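Local coordinates for protein succinate--CoA ligase subunit alpha (Campylobacter jejuni, PDB 6MEL) that belongs to the CoA ligase family and pairs an N-terminal Rossmann-like CoA-binding domain with a CoA-ligase domain, at residues Gln14-Lys19 and Thr47-Pro52. Residues are numbered along the deposited sequence; the frame is centred on the assembly and turned at random.
Sequences QGFTGK and THLGKP
His48 reaches across from the end of strand 47-48 and sets the edge of its imidazole on the face of the Phe16 ring. His48 CB passes the rim of the phenyl group, 3.9 Å from Phe16 CE2; with CG anti to the backbone N (chi1 -178°), the ring is carried on toward the loop 15-18. CG then comes under the methyl of Thr17, whose CG2 sits over one imidazole face in a CH-pi contact, 4.1 Å from the His48 ring centroid, while Leu49 CG lies off-centre against the opposite face. His48 CD2 does the stacking: it stands above the middle of the Phe16 ring, 3.8 Å from Phe16 CD2, and the planes meet at 88°, a T-shaped pair. At the tip, His48 NE2 comes to 3.1 Å from Phe16 O. The same nitrogen is hydrogen-bonded to Thr22 OG1 in the first turn of helix 19-31.

The phenyl ring runs the other way, its far end approaching the type I' turn that joins the two short antiparallel strands. There Phe16 CZ lies 3.4 Å from His48 O, Lys51 CB meets the ring edge, and Leu49 CD1 packs 4.1 Å from Phe16 CE1. Ala25 and Val53 also touch this ring. The contact thus ties the loop between the first strand and first helix of the Rossmann-like domain to the hairpin at the sheet's margin. Packing on both faces and the bond to Thr22 together fix the imidazole's rotation, and the polarised C-H of CD2 probably favours its place over the phenyl pi cloud.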
# COMPACT_ATOMS: atom_id res chain seq x y z
N GLN A 14 15.00 -18.75 -2.63
CA GLN A 14 15.91 -17.64 -2.92
C GLN A 14 16.04 -16.84 -1.62
O GLN A 14 15.03 -16.53 -0.95
CB GLN A 14 15.42 -16.84 -4.13
CG GLN A 14 15.49 -17.60 -5.45
CD GLN A 14 14.77 -16.92 -6.58
OE1 GLN A 14 13.76 -17.42 -7.08
NE2 GLN A 14 15.29 -15.77 -7.00
N GLY A 15 17.28 -16.55 -1.23
CA GLY A 15 17.59 -15.95 0.08
C GLY A 15 17.61 -17.00 1.19
O GLY A 15 17.31 -16.71 2.35
N PHE A 16 18.11 -18.18 0.86
CA PHE A 16 18.01 -19.38 1.67
C PHE A 16 18.77 -19.26 3.00
O PHE A 16 18.35 -19.85 3.94
CB PHE A 16 18.55 -20.55 0.86
CG PHE A 16 18.34 -21.94 1.40
CD1 PHE A 16 17.22 -22.30 2.11
CD2 PHE A 16 19.26 -22.94 1.09
CE1 PHE A 16 17.02 -23.60 2.53
CE2 PHE A 16 19.06 -24.24 1.50
CZ PHE A 16 17.94 -24.57 2.23
N THR A 17 19.89 -18.52 3.06
CA THR A 17 20.73 -18.56 4.25
C THR A 17 20.44 -17.39 5.18
O THR A 17 20.98 -17.35 6.22
CB THR A 17 22.24 -18.61 3.97
OG1 THR A 17 22.61 -17.49 3.17
CG2 THR A 17 22.65 -19.88 3.28
N GLY A 18 19.59 -16.44 4.78
CA GLY A 18 19.18 -15.42 5.68
C GLY A 18 18.50 -16.02 6.92
O GLY A 18 18.00 -17.14 6.90
N LYS A 19 18.47 -15.24 8.00
CA LYS A 19 18.00 -15.71 9.30
C LYS A 19 16.52 -16.12 9.24
O LYS A 19 16.13 -17.22 9.63
CB LYS A 19 18.22 -14.61 10.33
CG LYS A 19 18.84 -15.06 11.63
CD LYS A 19 18.61 -14.08 12.77
CE LYS A 19 18.47 -14.77 14.11
NZ LYS A 19 17.97 -13.83 15.14
N THR A 47 26.19 -26.44 2.12
CA THR A 47 25.03 -27.17 2.56
C THR A 47 24.31 -26.32 3.62
O THR A 47 24.97 -25.67 4.44
CB THR A 47 25.45 -28.56 3.07
OG1 THR A 47 25.81 -29.34 1.93
CG2 THR A 47 24.34 -29.29 3.77
N HIS A 48 22.97 -26.34 3.60
CA HIS A 48 22.13 -25.54 4.55
C HIS A 48 20.80 -26.27 4.74
O HIS A 48 20.15 -26.72 3.75
CB HIS A 48 22.02 -24.06 4.08
CG HIS A 48 21.23 -23.17 4.97
ND1 HIS A 48 21.66 -22.80 6.23
CD2 HIS A 48 20.02 -22.58 4.81
CE1 HIS A 48 20.78 -21.97 6.79
NE2 HIS A 48 19.76 -21.81 5.93
N LEU A 49 20.48 -26.55 6.01
CA LEU A 49 19.33 -27.37 6.39
C LEU A 49 19.32 -28.68 5.61
O LEU A 49 18.27 -29.15 5.20
CB LEU A 49 18.05 -26.57 6.10
CG LEU A 49 17.91 -25.28 6.90
CD1 LEU A 49 16.64 -24.54 6.48
CD2 LEU A 49 17.88 -25.59 8.41
N GLY A 50 20.51 -29.26 5.45
CA GLY A 50 20.73 -30.55 4.77
C GLY A 50 20.53 -30.52 3.26
O GLY A 50 20.42 -31.58 2.64
N LYS A 51 20.52 -29.34 2.64
CA LYS A 51 20.27 -29.25 1.21
C LYS A 51 21.35 -28.40 0.55
O LYS A 51 21.97 -27.58 1.21
CB LYS A 51 18.90 -28.60 0.96
CG LYS A 51 17.75 -29.34 1.60
CD LYS A 51 17.54 -30.69 0.96
CE LYS A 51 16.57 -31.53 1.75
NZ LYS A 51 16.37 -32.81 1.03
N PRO A 52 21.56 -28.55 -0.77
CA PRO A 52 22.56 -27.78 -1.47
C PRO A 52 22.20 -26.29 -1.64
O PRO A 52 21.02 -25.93 -1.78
CB PRO A 52 22.70 -28.52 -2.82
CG PRO A 52 21.40 -29.26 -2.99
CD PRO A 52 20.91 -29.57 -1.59